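Local atomic coordinates of condensin complex subunit 3 (Schizosaccharomyces pombe, PDB entry 5OQR), a protein that serves as the regulatory subunit of condensin, the complex required to convert interphase chromatin into condensed, mitotic-like chromosomes. Residues A[703-708]-A[738-743]; A[709-714]-A[749-754]; A[295-300]-A[330-335]; A[310-315]-A[363-368]. One frame throughout, in Å; residues are numbered along the deposited sequence.

Interaction 1 (A[703-708]-A[738-743]); sequences NHNVHL and KIPTDL
The backbones of L708, in the first turn of helix 706-717, and I739, in the loop after helix 725-736, approach to 6.2 Å between CA atoms. N705 is the N-cap of that helix: its OD1 accepts from L708 N at 3.0 Å, on a lone pair, and more weakly from H707 N. With CG anti to the backbone N (chi1 -172°), the amide also reaches the proline ring, ND2 lying 3.3 Å from P740 CD. Replacing N705 by alanine removes the amide, which would probably leave L708 N without its capping acceptor. K738 N donates to H707 ND1 (3.1 Å), approaching well out of the ring plane, while H707 NE2 is bonded to L680 O and T683 OG1. Branched side chains pack beside it: L708 and I739 cross at about a right angle, L708 CD1 3.8 Å from I739 CG2, and L708 slides past L743. Within HEAT repeat 9 one backbone-to-imidazole bond thus fastens loop to helix start, consistent with H707 carrying its proton on NE2.

Interaction 2 (A[709-714]-A[749-754]); sequences HLANMI and QRTKRK
N712 and T751 form the tight centre of this contact between helices 706-717 and 745-759, whose short segments run nearly parallel, 15° apart and 9.2 Å between axes. T751 OG1 donates to N712 OD1 at 2.8 Å, tilted 19° from the carbonyl plane. The threonine suits this place because its two branches do different work: at chi1 -65° OG1 lies anti to the carbonyl carbon and faces the amide, whereas CG2 comes to 4.2 Å from A711 CB. The small A711 leaves room for the threonine methyl, and F776 of helix 767-785 packs on both A711 and T751. On another flank of N712, the aliphatic part of K754 crosses the asparagine at about a right angle, CG 4.0 Å from N712 CB.

The looser side belongs to exposed R750. Its guanidinium stands nearly perpendicular to the N712 amide; R750 NH1 and N712 ND2 are two donors that only come near one another, at 4.0 Å, with no bond between them. K754 NZ has a long, weak ion pair with E716. A leucine in place of N712 would probably leave T751 OG1 without its acceptor on this helix. The chemistry thus grades from a buried polar bond flanked by methyl packing, which ties the two helices at this level, to cationic chains toward the solvent side.

Interaction 3 (A[295-300]-A[330-335]); sequences QLEFPE and LDKMPE
K332 NZ has three oxygen partners: L296 O at 3.2 Å, E297 OE2 at 3.1 Å in a salt bridge, and a water, which lies on much the same side of the nitrogen as L296 O. Lysine suits this position because its chain, extended beyond CG, reaches from one loop to the other and delivers a single ammonium group to both a carbonyl and a carboxylate. NZ meets L296 O with a C=O...N angle of 158°, tilted from the carbonyl plane, and approaches E297 OE2 from above the carboxylate plane. The glutamate CB points away from the other loop, and its bend at chi2 (-59°) is what folds the carboxylate back to the lysine.

Beside this polar group is an aromatic one. M333 CE sits over a face of the F298 ring, 3.5 Å from its centroid and 18° off the normal, a CH-pi contact; the sulfur lies farther above the same ring, making a Met-aromatic pair. The flexible thioether, bent at chi2 and chi3, lets its methyl settle on the flat face. K332 CB, by contrast, comes up at the ring edge, 4.1 Å from F298 CD1. A type I turn from L330 to M333 presents both K332 and M333. Around them, F302 of helix 300-304 meets F298 edge-to-face, while F317 of helix 308-324 touches F298 and M333, and W303 packs on M333, so the paired loops pack against helices 300-304 and 308-324, which lie between them in the chain.

Interaction 4 (A[310-315]-A[363-368]); sequences SSLLAR and IEQLLY
This is a nearly parallel helix-helix contact, mostly buried, in which helix 308-324 lies beside helix 356-372, with R315 and Q365 at its centre. The short segments run 13° apart, with axes 8.8 Å from each other and R315 and Q365 CA atoms separated by 5.7 Å. R315 NH2 donates to Q365 OE1 at 2.8 Å, in the carbonyl plane and on a lone pair, though the oxygen is tilted 26° from the guanidinium plane. L312 CD1 also comes to 3.5 Å from Q365 OE1. S311 gives a small side chain where Q365 CG must pass, at 3.5 Å from OG; the hydroxyl itself is hydrogen-bonded to T307 O, one turn back at the helix start.

Such side-by-side packing is consistent with the stacked, all-helical solenoid of a HEAT-repeat protein, helices 327-330 and 336-348 lying between the two in sequence. Beyond the amide, the R315 guanidinium lies flat on the Y368 ring, centres 4.2 Å apart, an off-centre cation-pi stack. The arginine chain leaves CA on the side of its carbonyl carbon (chi1 165°) and turns at chi2, which leads it alongside the tyrosine. Its NE forms a salt bridge with E319. A water accepts from R315 NH2 and from Q365 NE2 and donates to E364 OE1, linking the arginine to a nearby carboxylate that it does not touch directly.

How the interactions relate
From the N terminus, interaction 3 opens first: 295-300 pairs with 330-335, closing a loop that contains helices 300-304 and 308-324, among others. Interaction 4 starts inside that loop at 310-315 and ends beyond it at 363-368, so the two cross, tying helix 308-324 to helix 356-372; they touch where F298 and M333 pack on A314. Much later, 703-708, which leads into helix 706-717, and 709-714 on that helix follow directly, and their partners, 738-743 and 749-754, come in the same order, so interactions 1 and 2 also cross. L708 packs on T751 between them. The two pairs lie on opposite sides of the chain's centre, with centres of interactions 1 and 3 about 62 Å apart.

Interaction 1 (A[703-708]-A[738-743])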
loop_
_atom_site.group_PDB
_atom_site.type_symbol
_atom_site.label_atom_id
_atom_site.label_comp_id
_atom_site.label_asym_id
_atom_site.label_seq_id
_atom_site.Cartn_x
_atom_site.Cartn_y
_atom_site.Cartn_z
ATOM N N ASN A 703 -9.459 29.945 -18.580
ATOM C CA ASN A 703 -8.424 28.948 -18.364
ATOM C C ASN A 703 -8.472 27.987 -19.543
ATOM O O ASN A 703 -9.546 27.484 -19.891
ATOM C CB ASN A 703 -8.660 28.190 -17.054
ATOM C CG ASN A 703 -7.630 28.500 -15.986
ATOM O OD1 ASN A 703 -6.683 29.260 -16.200
ATOM N ND2 ASN A 703 -7.823 27.909 -14.810
ATOM N N HIS A 704 -7.326 27.738 -20.163
ATOM C CA HIS A 704 -7.292 26.836 -21.300
ATOM C C HIS A 704 -7.244 25.394 -20.818
ATOM O O HIS A 704 -6.572 25.073 -19.834
ATOM C CB HIS A 704 -6.095 27.145 -22.194
ATOM C CG HIS A 704 -6.114 28.530 -22.756
ATOM N ND1 HIS A 704 -6.984 28.916 -23.752
ATOM C CD2 HIS A 704 -5.384 29.627 -22.446
ATOM C CE1 HIS A 704 -6.782 30.189 -24.039
ATOM N NE2 HIS A 704 -5.816 30.644 -23.261
ATOM N N ASN A 705 -7.988 24.533 -21.502
ATOM C CA ASN A 705 -8.037 23.125 -21.144
ATOM C C ASN A 705 -6.682 22.479 -21.398
ATOM O O ASN A 705 -6.098 22.639 -22.473
ATOM C CB ASN A 705 -9.128 22.423 -21.946
ATOM C CG ASN A 705 -9.366 21.007 -21.487
ATOM O OD1 ASN A 705 -8.826 20.061 -22.056
ATOM N ND2 ASN A 705 -10.185 20.850 -20.454
ATOM N N VAL A 706 -6.182 21.749 -20.399
ATOM C CA VAL A 706 -4.864 21.133 -20.516
ATOM C C VAL A 706 -4.860 20.086 -21.621
ATOM O O VAL A 706 -3.876 19.937 -22.352
ATOM C CB VAL A 706 -4.434 20.529 -19.164
ATOM C CG1 VAL A 706 -3.062 19.869 -19.274
ATOM C CG2 VAL A 706 -4.416 21.594 -18.085
ATOM N N HIS A 707 -5.956 19.337 -21.754
ATOM C CA HIS A 707 -5.998 18.277 -22.753
ATOM C C HIS A 707 -6.088 18.846 -24.163
ATOM O O HIS A 707 -5.468 18.315 -25.091
ATOM C CB HIS A 707 -7.170 17.339 -22.469
ATOM C CG HIS A 707 -6.826 16.203 -21.556
ATOM N ND1 HIS A 707 -7.748 15.254 -21.175
ATOM C CD2 HIS A 707 -5.663 15.860 -20.953
ATOM C CE1 HIS A 707 -7.169 14.373 -20.379
ATOM N NE2 HIS A 707 -5.905 14.719 -20.228
ATOM N N LEU A 708 -6.849 19.922 -24.350
ATOM C CA LEU A 708 -6.843 20.579 -25.650
ATOM C C LEU A 708 -5.500 21.244 -25.914
ATOM O O LEU A 708 -5.058 21.312 -27.066
ATOM C CB LEU A 708 -7.976 21.599 -25.735
ATOM C CG LEU A 708 -8.356 22.033 -27.152
ATOM C CD1 LEU A 708 -8.912 20.864 -27.956
ATOM C CD2 LEU A 708 -9.364 23.164 -27.106
ATOM N N LYS A 738 -9.700 13.959 -23.153
ATOM C CA LYS A 738 -10.996 14.337 -22.602
ATOM C C LYS A 738 -11.173 15.830 -22.856
ATOM O O LYS A 738 -10.735 16.667 -22.066
ATOM C CB LYS A 738 -11.085 14.013 -21.121
ATOM C CG LYS A 738 -11.511 12.583 -20.817
ATOM C CD LYS A 738 -11.977 12.440 -19.377
ATOM C CE LYS A 738 -13.348 13.075 -19.154
ATOM N NZ LYS A 738 -13.557 13.471 -17.735
ATOM N N ILE A 739 -11.820 16.155 -23.966
ATOM C CA ILE A 739 -12.039 17.537 -24.377
ATOM C C ILE A 739 -13.448 17.928 -23.945
ATOM O O ILE A 739 -14.411 17.282 -24.378
ATOM C CB ILE A 739 -11.862 17.705 -25.893
ATOM C CG1 ILE A 739 -10.566 17.031 -26.356
ATOM C CG2 ILE A 739 -11.862 19.177 -26.266
ATOM C CD1 ILE A 739 -9.307 17.568 -25.704
ATOM N N PRO A 740 -13.619 18.936 -23.093
ATOM C CA PRO A 740 -14.974 19.388 -22.766
ATOM C C PRO A 740 -15.632 20.068 -23.957
ATOM O O PRO A 740 -14.981 20.481 -24.918
ATOM C CB PRO A 740 -14.760 20.366 -21.607
ATOM C CG PRO A 740 -13.340 20.775 -21.702
ATOM C CD PRO A 740 -12.603 19.615 -22.273
ATOM N N THR A 741 -16.955 20.179 -23.876
ATOM C CA THR A 741 -17.760 20.718 -24.963
ATOM C C THR A 741 -18.236 22.142 -24.707
ATOM O O THR A 741 -18.974 22.689 -25.531
ATOM C CB THR A 741 -18.974 19.818 -25.210
ATOM O OG1 THR A 741 -19.842 19.861 -24.073
ATOM C CG2 THR A 741 -18.536 18.382 -25.454
ATOM N N ASP A 742 -17.833 22.753 -23.594
ATOM C CA ASP A 742 -18.282 24.089 -23.227
ATOM C C ASP A 742 -17.177 25.130 -23.331
ATOM O O ASP A 742 -17.343 26.245 -22.827
ATOM C CB ASP A 742 -18.852 24.079 -21.808
ATOM C CG ASP A 742 -17.803 23.755 -20.760
ATOM O OD1 ASP A 742 -16.814 23.074 -21.098
ATOM O OD2 ASP A 742 -17.970 24.180 -19.597
ATOM N N LEU A 743 -16.058 24.802 -23.972
ATOM C CA LEU A 743 -14.972 25.754 -24.099
ATOM C C LEU A 743 -15.326 26.832 -25.122
ATOM O O LEU A 743 -16.229 26.654 -25.942
ATOM C CB LEU A 743 -13.688 25.046 -24.523
ATOM C CG LEU A 743 -13.134 23.995 -23.562
ATOM C CD1 LEU A 743 -12.054 23.173 -24.245
ATOM C CD2 LEU A 743 -12.586 24.651 -22.307
#

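Interaction 2 (A[709-714]-A[749-754])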
loop_
_atom_site.group_PDB
_atom_site.type_symbol
_atom_site.label_atom_id
_atom_site.label_comp_id
_atom_site.label_asym_id
_atom_site.label_seq_id
_atom_site.Cartn_x
_atom_site.Cartn_y
_atom_site.Cartn_z
ATOM N N HIS A 709 -4.840 21.736 -24.866
ATOM C CA HIS A 709 -3.471 22.211 -25.012
ATOM C C HIS A 709 -2.535 21.064 -25.362
ATOM O O HIS A 709 -1.595 21.237 -26.145
ATOM C CB HIS A 709 -3.017 22.902 -23.725
ATOM C CG HIS A 709 -1.550 23.193 -23.682
ATOM N ND1 HIS A 709 -0.705 22.624 -22.755
ATOM C CD2 HIS A 709 -0.775 23.984 -24.462
ATOM C CE1 HIS A 709 0.527 23.055 -22.961
ATOM N NE2 HIS A 709 0.511 23.881 -23.991
ATOM N N LEU A 710 -2.780 19.880 -24.799
ATOM C CA LEU A 710 -1.943 18.727 -25.104
ATOM C C LEU A 710 -2.125 18.284 -26.551
ATOM O O LEU A 710 -1.172 17.831 -27.193
ATOM C CB LEU A 710 -2.267 17.582 -24.145
ATOM C CG LEU A 710 -1.435 16.310 -24.310
ATOM C CD1 LEU A 710 0.038 16.590 -24.081
ATOM C CD2 LEU A 710 -1.929 15.234 -23.366
ATOM N N ALA A 711 -3.345 18.396 -27.077
ATOM C CA ALA A 711 -3.570 18.116 -28.490
ATOM C C ALA A 711 -2.678 18.988 -29.363
ATOM O O ALA A 711 -2.019 18.498 -30.286
ATOM C CB ALA A 711 -5.042 18.334 -28.833
ATOM N N ASN A 712 -2.636 20.290 -29.076
ATOM C CA ASN A 712 -1.755 21.183 -29.818
ATOM C C ASN A 712 -0.301 20.744 -29.705
ATOM O O ASN A 712 0.450 20.799 -30.686
ATOM C CB ASN A 712 -1.922 22.617 -29.318
ATOM C CG ASN A 712 -3.344 23.115 -29.448
ATOM O OD1 ASN A 712 -4.099 22.656 -30.304
ATOM N ND2 ASN A 712 -3.718 24.058 -28.596
ATOM N N MET A 713 0.121 20.307 -28.513
ATOM C CA MET A 713 1.484 19.812 -28.344
ATOM C C MET A 713 1.742 18.618 -29.252
ATOM O O MET A 713 2.780 18.538 -29.917
ATOM C CB MET A 713 1.730 19.427 -26.883
ATOM C CG MET A 713 1.575 20.563 -25.886
ATOM S SD MET A 713 2.643 21.968 -26.229
ATOM C CE MET A 713 4.257 21.216 -26.061
ATOM N N ILE A 714 0.806 17.672 -29.280
ATOM C CA ILE A 714 0.973 16.478 -30.104
ATOM C C ILE A 714 1.119 16.861 -31.573
ATOM O O ILE A 714 2.037 16.402 -32.262
ATOM C CB ILE A 714 -0.205 15.512 -29.879
ATOM C CG1 ILE A 714 -0.185 15.004 -28.435
ATOM C CG2 ILE A 714 -0.146 14.343 -30.859
ATOM C CD1 ILE A 714 -1.410 14.223 -28.024
ATOM N N GLN A 749 -11.061 26.460 -32.505
ATOM C CA GLN A 749 -10.506 26.994 -33.743
ATOM C C GLN A 749 -8.986 26.932 -33.731
ATOM O O GLN A 749 -8.362 26.622 -34.752
ATOM C CB GLN A 749 -10.980 28.431 -33.953
ATOM C CG GLN A 749 -12.464 28.560 -34.251
ATOM C CD GLN A 749 -12.934 30.002 -34.245
ATOM O OE1 GLN A 749 -12.129 30.929 -34.153
ATOM N NE2 GLN A 749 -14.242 30.196 -34.342
ATOM N N ARG A 750 -8.370 27.218 -32.582
ATOM C CA ARG A 750 -6.915 27.232 -32.511
ATOM C C ARG A 750 -6.341 25.832 -32.685
ATOM O O ARG A 750 -5.311 25.656 -33.343
ATOM C CB ARG A 750 -6.457 27.832 -31.182
ATOM C CG ARG A 750 -5.142 28.583 -31.281
ATOM C CD ARG A 750 -4.240 28.329 -30.088
ATOM N NE ARG A 750 -2.895 28.851 -30.320
ATOM C CZ ARG A 750 -1.824 28.525 -29.602
ATOM N NH1 ARG A 750 -1.926 27.667 -28.596
ATOM N NH2 ARG A 750 -0.645 29.054 -29.897
ATOM N N THR A 751 -6.993 24.823 -32.106
ATOM C CA THR A 751 -6.492 23.459 -32.233
ATOM C C THR A 751 -6.674 22.938 -33.652
ATOM O O THR A 751 -5.828 22.193 -34.155
ATOM C CB THR A 751 -7.189 22.542 -31.224
ATOM O OG1 THR A 751 -6.838 22.944 -29.897
ATOM C CG2 THR A 751 -6.772 21.088 -31.418
ATOM N N LYS A 752 -7.771 23.315 -34.311
ATOM C CA LYS A 752 -7.959 22.915 -35.700
ATOM C C LYS A 752 -6.870 23.503 -36.587
ATOM O O LYS A 752 -6.377 22.835 -37.502
ATOM C CB LYS A 752 -9.344 23.336 -36.189
ATOM C CG LYS A 752 -9.655 22.870 -37.600
ATOM C CD LYS A 752 -11.148 22.872 -37.878
ATOM C CE LYS A 752 -11.446 22.398 -39.292
ATOM N NZ LYS A 752 -10.837 23.289 -40.320
ATOM N N ARG A 753 -6.478 24.753 -36.331
ATOM C CA ARG A 753 -5.328 25.322 -37.025
ATOM C C ARG A 753 -4.092 24.456 -36.831
ATOM O O ARG A 753 -3.325 24.233 -37.775
ATOM C CB ARG A 753 -5.069 26.743 -36.528
ATOM C CG ARG A 753 -5.580 27.832 -37.452
ATOM C CD ARG A 753 -6.188 28.979 -36.666
ATOM N NE ARG A 753 -5.295 29.461 -35.614
ATOM C CZ ARG A 753 -5.686 30.182 -34.569
ATOM N NH1 ARG A 753 -6.964 30.508 -34.420
ATOM N NH2 ARG A 753 -4.800 30.572 -33.664
ATOM N N LYS A 754 -3.881 23.960 -35.611
ATOM C CA LYS A 754 -2.775 23.042 -35.362
ATOM C C LYS A 754 -2.953 21.755 -36.156
ATOM O O LYS A 754 -2.008 21.257 -36.775
ATOM C CB LYS A 754 -2.673 22.739 -33.865
ATOM C CG LYS A 754 -1.473 23.356 -33.181
ATOM C CD LYS A 754 -1.697 24.815 -32.852
ATOM C CE LYS A 754 -0.449 25.429 -32.249
ATOM N NZ LYS A 754 -0.532 26.910 -32.165
#

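Interaction 3 (A[295-300]-A[330-335])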
loop_
_atom_site.group_PDB
_atom_site.type_symbol
_atom_site.label_atom_id
_atom_site.label_comp_id
_atom_site.label_asym_id
_atom_site.label_seq_id
_atom_site.Cartn_x
_atom_site.Cartn_y
_atom_site.Cartn_z
ATOM N N GLN A 295 -10.634 -1.263 31.928
ATOM C CA GLN A 295 -10.321 -2.352 32.842
ATOM C C GLN A 295 -8.830 -2.499 33.103
ATOM O O GLN A 295 -8.435 -3.377 33.875
ATOM C CB GLN A 295 -10.881 -3.668 32.294
ATOM C CG GLN A 295 -12.372 -3.834 32.521
ATOM C CD GLN A 295 -12.977 -4.920 31.658
ATOM O OE1 GLN A 295 -12.263 -5.684 31.008
ATOM N NE2 GLN A 295 -14.302 -4.993 31.644
ATOM N N LEU A 296 -7.995 -1.679 32.474
ATOM C CA LEU A 296 -6.566 -1.709 32.742
ATOM C C LEU A 296 -6.250 -0.930 34.011
ATOM O O LEU A 296 -6.749 0.178 34.224
ATOM C CB LEU A 296 -5.783 -1.121 31.571
ATOM C CG LEU A 296 -5.833 -1.875 30.243
ATOM C CD1 LEU A 296 -5.077 -1.092 29.184
ATOM C CD2 LEU A 296 -5.258 -3.275 30.376
ATOM N N GLU A 297 -5.412 -1.521 34.856
ATOM C CA GLU A 297 -4.974 -0.897 36.094
ATOM C C GLU A 297 -3.455 -0.834 36.120
ATOM O O GLU A 297 -2.774 -1.784 35.721
ATOM C CB GLU A 297 -5.490 -1.663 37.316
ATOM C CG GLU A 297 -7.004 -1.755 37.386
ATOM C CD GLU A 297 -7.672 -0.393 37.420
ATOM O OE1 GLU A 297 -7.088 0.546 38.001
ATOM O OE2 GLU A 297 -8.779 -0.260 36.857
ATOM N N PHE A 298 -2.928 0.296 36.591
ATOM C CA PHE A 298 -1.490 0.544 36.642
ATOM C C PHE A 298 -1.091 0.870 38.077
ATOM O O PHE A 298 -0.762 2.019 38.400
ATOM C CB PHE A 298 -1.098 1.676 35.695
ATOM C CG PHE A 298 -1.519 1.443 34.276
ATOM C CD1 PHE A 298 -2.732 1.918 33.814
ATOM C CD2 PHE A 298 -0.706 0.742 33.405
ATOM C CE1 PHE A 298 -3.127 1.702 32.512
ATOM C CE2 PHE A 298 -1.094 0.523 32.101
ATOM C CZ PHE A 298 -2.306 1.004 31.653
ATOM N N PRO A 299 -1.116 -0.119 38.965
ATOM C CA PRO A 299 -0.650 0.104 40.336
ATOM C C PRO A 299 0.851 0.345 40.371
ATOM O O PRO A 299 1.559 0.218 39.371
ATOM C CB PRO A 299 -1.029 -1.192 41.055
ATOM C CG PRO A 299 -1.064 -2.218 39.975
ATOM C CD PRO A 299 -1.556 -1.508 38.750
ATOM N N GLU A 300 1.336 0.708 41.561
ATOM C CA GLU A 300 2.771 0.890 41.750
ATOM C C GLU A 300 3.537 -0.355 41.326
ATOM O O GLU A 300 4.591 -0.260 40.689
ATOM C CB GLU A 300 3.063 1.231 43.212
ATOM C CG GLU A 300 4.508 1.624 43.497
ATOM C CD GLU A 300 4.826 3.051 43.083
ATOM O OE1 GLU A 300 5.973 3.498 43.306
ATOM O OE2 GLU A 300 3.932 3.730 42.535
ATOM N N LEU A 330 -6.800 9.035 32.159
ATOM C CA LEU A 330 -5.426 9.500 32.296
ATOM C C LEU A 330 -4.991 9.613 33.749
ATOM O O LEU A 330 -3.788 9.579 34.024
ATOM C CB LEU A 330 -5.254 10.856 31.610
ATOM C CG LEU A 330 -5.008 10.853 30.103
ATOM C CD1 LEU A 330 -4.970 12.280 29.590
ATOM C CD2 LEU A 330 -3.716 10.134 29.754
ATOM N N ASP A 331 -5.935 9.755 34.681
ATOM C CA ASP A 331 -5.575 9.824 36.092
ATOM C C ASP A 331 -4.857 8.567 36.557
ATOM O O ASP A 331 -4.241 8.580 37.627
ATOM C CB ASP A 331 -6.825 10.056 36.943
ATOM C CG ASP A 331 -7.331 11.487 36.866
ATOM O OD1 ASP A 331 -6.506 12.405 36.682
ATOM O OD2 ASP A 331 -8.557 11.694 36.995
ATOM N N LYS A 332 -4.919 7.483 35.781
ATOM C CA LYS A 332 -4.200 6.267 36.130
ATOM C C LYS A 332 -2.727 6.336 35.758
ATOM O O LYS A 332 -1.938 5.527 36.254
ATOM C CB LYS A 332 -4.850 5.066 35.447
ATOM C CG LYS A 332 -6.323 4.924 35.758
ATOM C CD LYS A 332 -6.912 3.683 35.124
ATOM C CE LYS A 332 -8.408 3.618 35.351
ATOM N NZ LYS A 332 -8.962 2.276 35.037
ATOM N N MET A 333 -2.342 7.273 34.902
ATOM C CA MET A 333 -0.941 7.452 34.576
ATOM C C MET A 333 -0.250 8.268 35.667
ATOM O O MET A 333 -0.870 9.130 36.292
ATOM C CB MET A 333 -0.789 8.153 33.231
ATOM C CG MET A 333 -1.265 7.333 32.043
ATOM S SD MET A 333 -0.261 5.869 31.729
ATOM C CE MET A 333 -1.176 4.606 32.605
ATOM N N PRO A 334 1.031 8.015 35.910
ATOM C CA PRO A 334 1.692 8.596 37.078
ATOM C C PRO A 334 2.060 10.055 36.868
ATOM O O PRO A 334 2.144 10.556 35.747
ATOM C CB PRO A 334 2.949 7.736 37.229
ATOM C CG PRO A 334 3.265 7.312 35.848
ATOM C CD PRO A 334 1.944 7.157 35.137
ATOM N N GLU A 335 2.277 10.732 37.990
ATOM C CA GLU A 335 2.799 12.084 37.966
ATOM C C GLU A 335 4.277 12.058 37.588
ATOM O O GLU A 335 4.962 11.040 37.715
ATOM C CB GLU A 335 2.608 12.750 39.329
ATOM C CG GLU A 335 1.172 12.712 39.844
ATOM C CD GLU A 335 0.416 13.993 39.562
ATOM O OE1 GLU A 335 0.788 15.041 40.132
ATOM O OE2 GLU A 335 -0.543 13.956 38.762
HETATM O O HOH W 1 -8.020 1.611 32.659
#

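Interaction 4 (A[310-315]-A[363-368])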
loop_
_atom_site.group_PDB
_atom_site.type_symbol
_atom_site.label_atom_id
_atom_site.label_comp_id
_atom_site.label_asym_id
_atom_site.label_seq_id
_atom_site.Cartn_x
_atom_site.Cartn_y
_atom_site.Cartn_z
ATOM N N SER A 310 4.957 -4.625 28.734
ATOM C CA SER A 310 4.228 -3.895 29.763
ATOM C C SER A 310 4.416 -2.391 29.610
ATOM O O SER A 310 3.462 -1.621 29.770
ATOM C CB SER A 310 4.690 -4.368 31.141
ATOM O OG SER A 310 4.545 -3.356 32.117
ATOM N N SER A 311 5.633 -1.953 29.287
ATOM C CA SER A 311 5.889 -0.521 29.161
ATOM C C SER A 311 5.259 0.042 27.893
ATOM O O SER A 311 4.749 1.167 27.894
ATOM C CB SER A 311 7.393 -0.254 29.177
ATOM O OG SER A 311 8.024 -0.807 28.037
ATOM N N LEU A 312 5.289 -0.724 26.801
ATOM C CA LEU A 312 4.666 -0.269 25.565
ATOM C C LEU A 312 3.162 -0.117 25.736
ATOM O O LEU A 312 2.554 0.797 25.169
ATOM C CB LEU A 312 4.973 -1.247 24.434
ATOM C CG LEU A 312 4.433 -0.858 23.056
ATOM C CD1 LEU A 312 5.222 0.296 22.481
ATOM C CD2 LEU A 312 4.476 -2.044 22.129
ATOM N N LEU A 313 2.542 -1.005 26.513
ATOM C CA LEU A 313 1.103 -0.919 26.734
ATOM C C LEU A 313 0.729 0.372 27.448
ATOM O O LEU A 313 -0.271 1.012 27.104
ATOM C CB LEU A 313 0.625 -2.129 27.537
ATOM C CG LEU A 313 -0.860 -2.134 27.899
ATOM C CD1 LEU A 313 -1.728 -2.121 26.648
ATOM C CD2 LEU A 313 -1.179 -3.334 28.770
ATOM N N ALA A 314 1.509 0.766 28.455
ATOM C CA ALA A 314 1.209 1.996 29.178
ATOM C C ALA A 314 1.387 3.216 28.283
ATOM O O ALA A 314 0.566 4.139 28.311
ATOM C CB ALA A 314 2.094 2.100 30.419
ATOM N N ARG A 315 2.452 3.237 27.480
ATOM C CA ARG A 315 2.690 4.372 26.595
ATOM C C ARG A 315 1.584 4.500 25.555
ATOM O O ARG A 315 1.197 5.614 25.184
ATOM C CB ARG A 315 4.057 4.227 25.926
ATOM C CG ARG A 315 4.282 5.135 24.721
ATOM C CD ARG A 315 3.909 4.436 23.418
ATOM N NE ARG A 315 4.226 5.246 22.245
ATOM C CZ ARG A 315 5.243 5.032 21.417
ATOM N NH1 ARG A 315 5.430 5.842 20.386
ATOM N NH2 ARG A 315 6.076 4.017 21.600
ATOM N N ILE A 363 12.834 2.465 28.880
ATOM C CA ILE A 363 13.120 3.885 29.068
ATOM C C ILE A 363 12.548 4.694 27.912
ATOM O O ILE A 363 11.997 5.783 28.108
ATOM C CB ILE A 363 14.638 4.102 29.224
ATOM C CG1 ILE A 363 15.123 3.477 30.534
ATOM C CG2 ILE A 363 14.987 5.591 29.186
ATOM C CD1 ILE A 363 16.626 3.347 30.638
ATOM N N GLU A 364 12.672 4.174 26.691
ATOM C CA GLU A 364 12.092 4.834 25.527
ATOM C C GLU A 364 10.604 5.101 25.732
ATOM O O GLU A 364 10.121 6.212 25.495
ATOM C CB GLU A 364 12.322 3.969 24.290
ATOM C CG GLU A 364 11.907 4.607 22.986
ATOM C CD GLU A 364 12.272 3.747 21.792
ATOM O OE1 GLU A 364 11.487 3.702 20.820
ATOM O OE2 GLU A 364 13.342 3.105 21.833
ATOM N N GLN A 365 9.866 4.092 26.191
ATOM C CA GLN A 365 8.433 4.264 26.406
ATOM C C GLN A 365 8.153 5.306 27.479
ATOM O O GLN A 365 7.216 6.103 27.349
ATOM C CB GLN A 365 7.797 2.923 26.779
ATOM C CG GLN A 365 7.983 1.832 25.735
ATOM C CD GLN A 365 7.709 2.322 24.326
ATOM O OE1 GLN A 365 6.731 3.023 24.081
ATOM N NE2 GLN A 365 8.585 1.968 23.394
ATOM N N LEU A 366 8.950 5.322 28.549
ATOM C CA LEU A 366 8.717 6.277 29.626
ATOM C C LEU A 366 8.986 7.703 29.168
ATOM O O LEU A 366 8.285 8.636 29.574
ATOM C CB LEU A 366 9.588 5.926 30.833
ATOM C CG LEU A 366 9.314 4.579 31.506
ATOM C CD1 LEU A 366 10.253 4.383 32.683
ATOM C CD2 LEU A 366 7.867 4.470 31.958
ATOM N N LEU A 367 9.998 7.896 28.325
ATOM C CA LEU A 367 10.256 9.224 27.781
ATOM C C LEU A 367 9.104 9.689 26.898
ATOM O O LEU A 367 8.754 10.875 26.899
ATOM C CB LEU A 367 11.567 9.218 26.997
ATOM C CG LEU A 367 12.833 9.052 27.835
ATOM C CD1 LEU A 367 14.027 8.729 26.954
ATOM C CD2 LEU A 367 13.095 10.308 28.646
ATOM N N TYR A 368 8.504 8.772 26.135
ATOM C CA TYR A 368 7.350 9.135 25.321
ATOM C C TYR A 368 6.188 9.589 26.190
ATOM O O TYR A 368 5.514 10.575 25.873
ATOM C CB TYR A 368 6.925 7.955 24.444
ATOM C CG TYR A 368 7.713 7.816 23.163
ATOM C CD1 TYR A 368 7.859 8.888 22.296
ATOM C CD2 TYR A 368 8.314 6.615 22.820
ATOM C CE1 TYR A 368 8.578 8.769 21.125
ATOM C CE2 TYR A 368 9.036 6.484 21.656
ATOM C CZ TYR A 368 9.164 7.564 20.810
ATOM O OH TYR A 368 9.884 7.442 19.645
HETATM O O HOH W 2 8.794 2.962 20.636
#